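KLLA0E08119p (Kluyveromyces lactis, PDB 3VA7) probably makes urea-1-carboxylate from urea, hydrogencarbonate and ATP with the help of biotin, and hydrolyses it to ammonium and carbon dioxide in a part missing from this chain. Local coordinates at residues 259-267 with 448-457; 382-393 with 432-442. One frame throughout, in Å; residues are numbered along the deposited sequence.

Both contacts belong to the biotin carboxylation part of the chain, and the segments of interaction 2 fall, along the chain, between those of interaction 1; their centres are about 18 Å apart. Interaction 1 is mostly buried and almost wholly apolar, a helix laid against the large antiparallel sheet with no hydrogen bond between its segments. Interaction 2 is only partly buried and held by five hydrogen bonds together with apolar contacts: the two-stranded pairing of 386-388 with 438-440, followed by a side-chain cluster at its more exposed end. They meet through helices 423-435 and 446-454, where Ala-453 packs on Leu-434 and Arg-450 NH2 probably bonds to Leu-434 O. Strand 438-440 is followed in the chain by helix 446-454.

Interaction 1: 259-267 with 448-457; sequences LQRRNQKVI and YLRSIASSKM
Val-266 and Ile-267 on the strand meet Leu-449 and Ile-452 on the helix in a purely apolar core. Leu-449 CD1 lies 4.2 Å from Val-266 CG2 and equally far from Ile-267 CD1, so one methyl serves both neighbours. Ile-452 divides its branches: CD1 goes to Val-266 CG2 (4.3 Å), while CG2, anti to its own backbone N, meets Ile-267 CD1 at 4.1 Å. From the following helix, 456-460, Met-457 is bent at chi2 and chi3 (-89° and -65°), which brings its CE to 3.7 Å from Leu-259 CD2, the two side chains running antiparallel alongside each other. Tyr-448 forms the other flank, its CE1 4.5 Å from Val-266 CG2 and its OH beside the aliphatic stem of Arg-261, 3.8 Å from CD; within the helix, Ile-452 CD1 sits over the rim of one ring face. No hydrogen bond crosses. Ser-455, N-cap of helix 456-460, bonds through OG to Phe-458 N and, with its own N, to Ile-452 O. The packing seats helix 446-454 on the hairpin of strands 249-261 and 264-270, whose type I' turn spans Arg-261 to Gln-264; Leu-434 of helix 423-435 packs on Leu-449, and Ile-364 and Ala-366 of strand 362-372 touch Ile-267.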
loop_
_atom_site.group_PDB
_atom_site.type_symbol
_atom_site.label_atom_id
_atom_site.label_comp_id
_atom_site.label_asym_id
_atom_site.label_seq_id
_atom_site.Cartn_x
_atom_site.Cartn_y
_atom_site.Cartn_z
ATOM N N LEU A 259 22.081 -4.215 28.738
ATOM C CA LEU A 259 21.979 -4.620 27.321
ATOM C C LEU A 259 21.904 -3.410 26.397
ATOM O O LEU A 259 20.831 -2.976 25.975
ATOM C CB LEU A 259 20.822 -5.624 27.099
ATOM C CG LEU A 259 20.973 -7.006 27.785
ATOM C CD1 LEU A 259 19.707 -7.829 27.750
ATOM C CD2 LEU A 259 22.145 -7.825 27.215
ATOM N N GLN A 260 23.075 -2.853 26.128
ATOM C CA GLN A 260 23.241 -1.628 25.354
ATOM C C GLN A 260 24.068 -1.919 24.087
ATOM O O GLN A 260 24.988 -2.724 24.111
ATOM C CB GLN A 260 24.005 -0.610 26.184
ATOM C CG GLN A 260 23.281 -0.061 27.407
ATOM C CD GLN A 260 24.164 0.867 28.271
ATOM O OE1 GLN A 260 24.962 1.679 27.751
ATOM N NE2 GLN A 260 24.022 0.748 29.585
ATOM N N ARG A 261 23.752 -1.237 22.994
ATOM C CA ARG A 261 24.463 -1.389 21.759
ATOM C C ARG A 261 25.115 -0.055 21.449
ATOM O O ARG A 261 24.414 0.961 21.332
ATOM C CB ARG A 261 23.504 -1.791 20.651
ATOM C CG ARG A 261 24.152 -1.961 19.311
ATOM C CD ARG A 261 23.136 -1.978 18.181
ATOM N NE ARG A 261 22.687 -0.637 17.791
ATOM C CZ ARG A 261 23.397 0.249 17.085
ATOM N NH1 ARG A 261 22.869 1.439 16.808
ATOM N NH2 ARG A 261 24.634 -0.022 16.656
ATOM N N ARG A 262 26.452 -0.053 21.317
ATOM C CA ARG A 262 27.217 1.186 21.156
ATOM C C ARG A 262 26.609 2.211 22.111
ATOM O O ARG A 262 26.323 3.354 21.741
ATOM C CB ARG A 262 27.192 1.696 19.705
ATOM C CG ARG A 262 28.161 0.992 18.699
ATOM C CD ARG A 262 28.924 2.016 17.801
ATOM N NE ARG A 262 28.048 2.996 17.112
ATOM C CZ ARG A 262 28.467 4.143 16.539
ATOM N NH1 ARG A 262 29.761 4.473 16.558
ATOM N NH2 ARG A 262 27.594 4.966 15.937
ATOM N N ASN A 263 26.367 1.745 23.337
ATOM C CA ASN A 263 25.817 2.578 24.407
ATOM C C ASN A 263 24.302 2.970 24.356
ATOM O O ASN A 263 23.840 3.813 25.141
ATOM C CB ASN A 263 26.708 3.823 24.594
ATOM C CG ASN A 263 27.846 3.568 25.566
ATOM O OD1 ASN A 263 28.822 2.881 25.238
ATOM N ND2 ASN A 263 27.708 4.088 26.787
ATOM N N GLN A 264 23.523 2.376 23.459
ATOM C CA GLN A 264 22.128 2.762 23.383
ATOM C C GLN A 264 21.256 1.620 23.920
ATOM O O GLN A 264 21.296 0.491 23.409
ATOM C CB GLN A 264 21.780 3.154 21.962
ATOM C CG GLN A 264 22.698 4.221 21.381
ATOM C CD GLN A 264 22.584 4.311 19.873
ATOM O OE1 GLN A 264 21.539 4.697 19.349
ATOM N NE2 GLN A 264 23.656 3.948 19.156
ATOM N N LYS A 265 20.495 1.893 24.981
ATOM C CA LYS A 265 19.812 0.814 25.689
ATOM C C LYS A 265 18.763 0.155 24.794
ATOM O O LYS A 265 18.172 0.856 23.965
ATOM C CB LYS A 265 19.241 1.340 26.991
ATOM C CG LYS A 265 20.316 2.058 27.795
ATOM C CD LYS A 265 19.917 2.235 29.256
ATOM C CE LYS A 265 19.337 3.585 29.484
ATOM N NZ LYS A 265 19.677 4.090 30.840
ATOM N N VAL A 266 18.605 -1.179 24.890
ATOM C CA VAL A 266 17.571 -1.885 24.104
ATOM C C VAL A 266 16.687 -2.754 24.968
ATOM O O VAL A 266 15.478 -2.818 24.719
ATOM C CB VAL A 266 18.069 -2.694 22.828
ATOM C CG1 VAL A 266 19.414 -2.232 22.325
ATOM C CG2 VAL A 266 18.146 -4.142 23.090
ATOM N N ILE A 267 17.272 -3.404 25.983
ATOM C CA ILE A 267 16.481 -4.143 26.967
ATOM C C ILE A 267 16.873 -3.819 28.403
ATOM O O ILE A 267 18.066 -3.793 28.757
ATOM C CB ILE A 267 16.527 -5.700 26.740
ATOM C CG1 ILE A 267 15.573 -6.108 25.628
ATOM C CG2 ILE A 267 16.176 -6.518 27.993
ATOM C CD1 ILE A 267 16.290 -6.608 24.417
ATOM N N TYR A 448 15.603 -8.836 15.701
ATOM C CA TYR A 448 16.777 -8.623 16.564
ATOM C C TYR A 448 16.441 -8.749 18.072
ATOM O O TYR A 448 17.107 -9.458 18.818
ATOM C CB TYR A 448 17.300 -7.246 16.241
ATOM C CG TYR A 448 18.397 -6.741 17.096
ATOM C CD1 TYR A 448 18.133 -5.792 18.080
ATOM C CD2 TYR A 448 19.725 -7.139 16.880
ATOM C CE1 TYR A 448 19.144 -5.269 18.853
ATOM C CE2 TYR A 448 20.755 -6.631 17.657
ATOM C CZ TYR A 448 20.459 -5.691 18.641
ATOM O OH TYR A 448 21.446 -5.153 19.437
ATOM N N LEU A 449 15.372 -8.088 18.487
ATOM C CA LEU A 449 14.863 -8.215 19.854
ATOM C C LEU A 449 14.561 -9.652 20.216
ATOM O O LEU A 449 14.874 -10.073 21.322
ATOM C CB LEU A 449 13.583 -7.376 20.075
ATOM C CG LEU A 449 13.606 -5.937 20.598
ATOM C CD1 LEU A 449 14.992 -5.343 20.648
ATOM C CD2 LEU A 449 12.642 -5.073 19.799
ATOM N N ARG A 450 13.950 -10.392 19.295
ATOM C CA ARG A 450 13.450 -11.756 19.556
ATOM C C ARG A 450 14.588 -12.717 19.864
ATOM O O ARG A 450 14.563 -13.489 20.848
ATOM C CB ARG A 450 12.686 -12.268 18.341
ATOM C CG ARG A 450 11.205 -12.115 18.445
ATOM C CD ARG A 450 10.669 -12.049 17.070
ATOM N NE ARG A 450 9.278 -11.657 17.093
ATOM C CZ ARG A 450 8.580 -11.408 15.994
ATOM N NH1 ARG A 450 9.194 -11.513 14.829
ATOM N NH2 ARG A 450 7.287 -11.067 16.053
ATOM N N SER A 451 15.572 -12.634 18.983
ATOM C CA SER A 451 16.831 -13.304 19.093
ATOM C C SER A 451 17.542 -13.004 20.437
ATOM O O SER A 451 17.992 -13.942 21.113
ATOM C CB SER A 451 17.679 -12.926 17.884
ATOM O OG SER A 451 19.029 -12.819 18.268
ATOM N N ILE A 452 17.629 -11.725 20.832
ATOM C CA ILE A 452 18.204 -11.379 22.159
ATOM C C ILE A 452 17.376 -11.942 23.299
ATOM O O ILE A 452 17.865 -12.774 24.029
ATOM C CB ILE A 452 18.416 -9.898 22.366
ATOM C CG1 ILE A 452 19.418 -9.347 21.360
ATOM C CG2 ILE A 452 18.914 -9.643 23.764
ATOM C CD1 ILE A 452 19.483 -7.859 21.392
ATOM N N ALA A 453 16.113 -11.537 23.409
ATOM C CA ALA A 453 15.176 -12.104 24.404
ATOM C C ALA A 453 15.251 -13.630 24.488
ATOM O O ALA A 453 14.904 -14.232 25.495
ATOM C CB ALA A 453 13.755 -11.681 24.089
ATOM N N SER A 454 15.705 -14.247 23.410
ATOM C CA SER A 454 15.730 -15.719 23.293
ATOM C C SER A 454 17.029 -16.380 23.641
ATOM O O SER A 454 17.064 -17.594 23.782
ATOM C CB SER A 454 15.451 -16.129 21.860
ATOM O OG SER A 454 14.090 -16.379 21.825
ATOM N N SER A 455 18.093 -15.581 23.678
ATOM C CA SER A 455 19.444 -16.090 23.758
ATOM C C SER A 455 19.689 -16.875 25.045
ATOM O O SER A 455 18.944 -16.742 26.035
ATOM C CB SER A 455 20.445 -14.948 23.592
ATOM O OG SER A 455 20.222 -13.958 24.569
ATOM N N LYS A 456 20.721 -17.719 25.006
ATOM C CA LYS A 456 21.161 -18.450 26.181
ATOM C C LYS A 456 21.758 -17.377 27.104
ATOM O O LYS A 456 21.447 -17.334 28.310
ATOM C CB LYS A 456 22.186 -19.530 25.768
ATOM C CG LYS A 456 22.716 -20.488 26.877
ATOM C CD LYS A 456 21.800 -21.715 27.065
ATOM C CE LYS A 456 22.632 -23.037 27.084
ATOM N NZ LYS A 456 21.774 -24.237 27.387
ATOM N N MET A 457 22.556 -16.479 26.510
ATOM C CA MET A 457 23.093 -15.321 27.214
ATOM C C MET A 457 22.053 -14.678 28.116
ATOM O O MET A 457 22.148 -14.756 29.344
ATOM C CB MET A 457 23.615 -14.292 26.224
ATOM C CG MET A 457 24.268 -13.053 26.881
ATOM S SD MET A 457 23.151 -11.684 27.251
ATOM C CE MET A 457 22.627 -11.163 25.601
#

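Interaction 2: 382-393 with 432-442; sequences GQLTSVSFPSWA and QALNETAVYGC
Ser-388 and Ala-438 pair through two backbone bonds, Ser-388 N to Ala-438 O and Ala-438 N to Ser-388 O (2.9 Å), in a two-stranded antiparallel sheet of the biotin carboxylase C-terminal domain. Tyr-440 N goes to Ser-386 O at 3.0 Å, almost in line with that carbonyl. Tyr-440 O instead takes Thr-385 N (2.7 Å): Thr-385 and Ser-386 both face Tyr-440, a classic beta bulge. Beyond it Gly-441 CA makes a CA-H...O contact with Gln-383 O. Apolar groups line one side, where Val-439 CG2 lies 3.9 Å from Phe-389 CE1 and its CG1 meets Leu-384 CD2. Thr-437 OG1 comes to the Phe-389 ring at its edge and gives its bond to Ala-433 O, which Glu-436 N reaches from the opposite face. Strand 412-420 adds Ala-414 against Phe-389 and Val-418 against Trp-392.

At the far end Trp-392 NE1 donates to Glu-436 OE1 (2.7 Å, 165°); OE1 lies close to the indole plane, and NE1 comes to it on the syn side, 26° out of the carboxylate plane. With chi1 at 47°, Trp-392 has its indole over Pro-390 CB and CH2 3.7 Å from Ala-433 CB. Gln-432 NE2 grips the syn lone pair of Glu-436 OE2 at 2.6 Å. Were Glu-436 replaced by alanine, Trp-392 NE1 and Gln-432 NE2 would probably lose their shared acceptor and the indole would be freer to turn. The carboxylate thus receives a neutral donor at each oxygen, which would probably help to keep it ionised, while the amides of Thr-385, Ser-388, Ala-438 and Tyr-440 are satisfied by the carbonyls of Ser-386, Ser-388, Ala-438 and Tyr-440.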
loop_
_atom_site.group_PDB
_atom_site.type_symbol
_atom_site.label_atom_id
_atom_site.label_comp_id
_atom_site.label_asym_id
_atom_site.label_seq_id
_atom_site.Cartn_x
_atom_site.Cartn_y
_atom_site.Cartn_z
ATOM N N GLY A 382 8.451 5.518 7.253
ATOM C CA GLY A 382 7.315 5.042 6.458
ATOM C C GLY A 382 5.959 4.877 7.151
ATOM O O GLY A 382 5.854 5.027 8.344
ATOM N N GLN A 383 4.915 4.542 6.389
ATOM C CA GLN A 383 3.583 4.317 6.955
ATOM C C GLN A 383 3.374 2.915 7.499
ATOM O O GLN A 383 3.595 1.925 6.784
ATOM C CB GLN A 383 2.476 4.615 5.957
ATOM C CG GLN A 383 1.197 4.734 6.666
ATOM C CD GLN A 383 0.049 5.135 5.792
ATOM O OE1 GLN A 383 -0.862 5.833 6.254
ATOM N NE2 GLN A 383 0.043 4.673 4.552
ATOM N N LEU A 384 2.942 2.836 8.756
ATOM C CA LEU A 384 2.612 1.568 9.344
ATOM C C LEU A 384 1.293 1.087 8.747
ATOM O O LEU A 384 0.337 1.839 8.596
ATOM C CB LEU A 384 2.561 1.624 10.874
ATOM C CG LEU A 384 3.871 2.040 11.527
ATOM C CD1 LEU A 384 3.725 2.012 13.004
ATOM C CD2 LEU A 384 5.081 1.206 11.076
ATOM N N THR A 385 1.258 -0.197 8.444
ATOM C CA THR A 385 0.280 -0.757 7.559
ATOM C C THR A 385 -0.594 -1.733 8.329
ATOM O O THR A 385 -1.731 -2.082 7.934
ATOM C CB THR A 385 1.066 -1.420 6.385
ATOM O OG1 THR A 385 0.730 -0.759 5.153
ATOM C CG2 THR A 385 0.948 -2.957 6.334
ATOM N N SER A 386 -0.044 -2.177 9.439
ATOM C CA SER A 386 -0.733 -3.081 10.302
ATOM C C SER A 386 0.061 -3.034 11.611
ATOM O O SER A 386 1.301 -3.063 11.632
ATOM C CB SER A 386 -0.810 -4.485 9.658
ATOM O OG SER A 386 -0.727 -5.509 10.653
ATOM N N VAL A 387 -0.645 -2.919 12.710
ATOM C CA VAL A 387 0.024 -2.751 13.992
ATOM C C VAL A 387 -0.728 -3.601 15.001
ATOM O O VAL A 387 -1.859 -3.326 15.325
ATOM C CB VAL A 387 0.061 -1.240 14.436
ATOM C CG1 VAL A 387 0.668 -1.117 15.789
ATOM C CG2 VAL A 387 0.830 -0.342 13.407
ATOM N N SER A 388 -0.110 -4.675 15.453
ATOM C CA SER A 388 -0.714 -5.457 16.522
ATOM C C SER A 388 0.184 -5.700 17.751
ATOM O O SER A 388 1.370 -6.066 17.622
ATOM C CB SER A 388 -1.245 -6.773 15.975
ATOM O OG SER A 388 -2.288 -7.226 16.833
ATOM N N PHE A 389 -0.390 -5.499 18.938
ATOM C CA PHE A 389 0.363 -5.730 20.209
ATOM C C PHE A 389 -0.353 -6.711 21.175
ATOM O O PHE A 389 -1.601 -6.731 21.263
ATOM C CB PHE A 389 0.649 -4.432 20.975
ATOM C CG PHE A 389 1.518 -3.431 20.224
ATOM C CD1 PHE A 389 2.863 -3.703 19.974
ATOM C CD2 PHE A 389 0.987 -2.156 19.819
ATOM C CE1 PHE A 389 3.689 -2.762 19.305
ATOM C CE2 PHE A 389 1.821 -1.188 19.153
ATOM C CZ PHE A 389 3.166 -1.509 18.915
ATOM N N PRO A 390 0.438 -7.510 21.917
ATOM C CA PRO A 390 -0.228 -8.306 22.933
ATOM C C PRO A 390 -0.971 -7.367 23.863
ATOM O O PRO A 390 -0.350 -6.465 24.455
ATOM C CB PRO A 390 0.946 -8.971 23.680
ATOM C CG PRO A 390 2.137 -8.102 23.388
ATOM C CD PRO A 390 1.907 -7.663 21.960
ATOM N N SER A 391 -2.276 -7.564 24.008
ATOM C CA SER A 391 -3.074 -6.684 24.860
ATOM C C SER A 391 -2.865 -6.929 26.351
ATOM O O SER A 391 -3.373 -6.138 27.166
ATOM C CB SER A 391 -4.545 -6.923 24.590
ATOM O OG SER A 391 -4.843 -8.271 24.976
ATOM N N TRP A 392 -2.175 -8.033 26.702
ATOM C CA TRP A 392 -2.017 -8.472 28.120
ATOM C C TRP A 392 -0.725 -7.935 28.705
ATOM O O TRP A 392 -0.575 -7.900 29.931
ATOM C CB TRP A 392 -2.035 -10.023 28.306
ATOM C CG TRP A 392 -1.142 -10.731 27.316
ATOM C CD1 TRP A 392 -1.518 -11.224 26.098
ATOM C CD2 TRP A 392 0.291 -10.921 27.392
ATOM N NE1 TRP A 392 -0.437 -11.736 25.438
ATOM C CE2 TRP A 392 0.686 -11.581 26.201
ATOM C CE3 TRP A 392 1.267 -10.608 28.345
ATOM C CZ2 TRP A 392 1.998 -11.953 25.946
ATOM C CZ3 TRP A 392 2.587 -10.988 28.092
ATOM C CH2 TRP A 392 2.940 -11.650 26.908
ATOM N N ALA A 393 0.215 -7.565 27.842
ATOM C CA ALA A 393 1.395 -6.809 28.294
ATOM C C ALA A 393 1.018 -5.311 28.438
ATOM O O ALA A 393 -0.045 -4.870 28.029
ATOM C CB ALA A 393 2.609 -7.016 27.319
ATOM N N GLN A 432 7.020 -14.354 24.589
ATOM C CA GLN A 432 5.686 -14.450 24.014
ATOM C C GLN A 432 5.263 -13.067 23.483
ATOM O O GLN A 432 4.853 -12.955 22.316
ATOM C CB GLN A 432 4.619 -15.092 24.921
ATOM C CG GLN A 432 3.268 -15.354 24.158
ATOM C CD GLN A 432 1.990 -15.746 25.037
ATOM O OE1 GLN A 432 2.093 -16.532 25.963
ATOM N NE2 GLN A 432 0.790 -15.224 24.676
ATOM N N ALA A 433 5.399 -12.018 24.295
ATOM C CA ALA A 433 5.027 -10.650 23.857
ATOM C C ALA A 433 5.678 -10.247 22.516
ATOM O O ALA A 433 5.013 -9.766 21.610
ATOM C CB ALA A 433 5.330 -9.598 24.965
ATOM N N LEU A 434 6.973 -10.455 22.414
ATOM C CA LEU A 434 7.686 -10.157 21.193
ATOM C C LEU A 434 7.150 -10.918 19.975
ATOM O O LEU A 434 7.078 -10.345 18.873
ATOM C CB LEU A 434 9.193 -10.413 21.376
ATOM C CG LEU A 434 9.784 -9.417 22.385
ATOM C CD1 LEU A 434 11.244 -9.563 22.522
ATOM C CD2 LEU A 434 9.411 -7.996 22.042
ATOM N N ASN A 435 6.754 -12.181 20.205
ATOM C CA ASN A 435 6.209 -13.094 19.199
ATOM C C ASN A 435 4.852 -12.612 18.708
ATOM O O ASN A 435 4.421 -12.899 17.595
ATOM C CB ASN A 435 6.041 -14.502 19.796
ATOM C CG ASN A 435 7.328 -15.393 19.674
ATOM O OD1 ASN A 435 8.470 -14.922 19.521
ATOM N ND2 ASN A 435 7.106 -16.705 19.751
ATOM N N GLU A 436 4.192 -11.853 19.554
ATOM C CA GLU A 436 2.806 -11.549 19.403
ATOM C C GLU A 436 2.722 -10.105 18.902
ATOM O O GLU A 436 1.628 -9.561 18.681
ATOM C CB GLU A 436 2.154 -11.731 20.768
ATOM C CG GLU A 436 0.834 -12.444 20.798
ATOM C CD GLU A 436 0.593 -13.158 22.109
ATOM O OE1 GLU A 436 -0.130 -12.646 22.964
ATOM O OE2 GLU A 436 1.117 -14.257 22.271
ATOM N N THR A 437 3.894 -9.505 18.698
ATOM C CA THR A 437 4.011 -8.131 18.232
ATOM C C THR A 437 4.176 -8.137 16.721
ATOM O O THR A 437 5.237 -8.551 16.176
ATOM C CB THR A 437 5.231 -7.418 18.892
ATOM O OG1 THR A 437 4.929 -7.096 20.263
ATOM C CG2 THR A 437 5.614 -6.118 18.135
ATOM N N ALA A 438 3.138 -7.673 16.044
ATOM C CA ALA A 438 3.174 -7.558 14.599
ATOM C C ALA A 438 3.038 -6.095 14.137
ATOM O O ALA A 438 1.940 -5.506 14.199
ATOM C CB ALA A 438 2.104 -8.425 13.981
ATOM N N VAL A 439 4.159 -5.529 13.690
ATOM C CA VAL A 439 4.225 -4.169 13.164
ATOM C C VAL A 439 4.871 -4.118 11.754
ATOM O O VAL A 439 6.020 -4.529 11.564
ATOM C CB VAL A 439 4.985 -3.276 14.134
ATOM C CG1 VAL A 439 5.312 -1.915 13.471
ATOM C CG2 VAL A 439 4.194 -3.124 15.442
ATOM N N TYR A 440 4.132 -3.603 10.768
ATOM C CA TYR A 440 4.550 -3.709 9.376
ATOM C C TYR A 440 4.370 -2.373 8.650
ATOM O O TYR A 440 3.444 -1.631 8.959
ATOM C CB TYR A 440 3.758 -4.802 8.650
ATOM C CG TYR A 440 3.704 -6.200 9.274
ATOM C CD1 TYR A 440 4.808 -7.081 9.224
ATOM C CD2 TYR A 440 2.514 -6.678 9.834
ATOM C CE1 TYR A 440 4.737 -8.388 9.778
ATOM C CE2 TYR A 440 2.417 -7.968 10.369
ATOM C CZ TYR A 440 3.526 -8.812 10.349
ATOM O OH TYR A 440 3.395 -10.078 10.896
ATOM N N GLY A 441 5.259 -2.066 7.701
ATOM C CA GLY A 441 5.257 -0.759 7.034
ATOM C C GLY A 441 6.577 -0.001 7.131
ATOM O O GLY A 441 6.894 0.860 6.281
ATOM N N CYS A 442 7.317 -0.312 8.196
ATOM C CA CYS A 442 8.669 0.126 8.451
ATOM C C CYS A 442 9.454 -1.110 8.785
ATOM O O CYS A 442 8.900 -2.074 9.278
ATOM C CB CYS A 442 8.706 0.974 9.718
ATOM S SG CYS A 442 7.972 2.572 9.480
#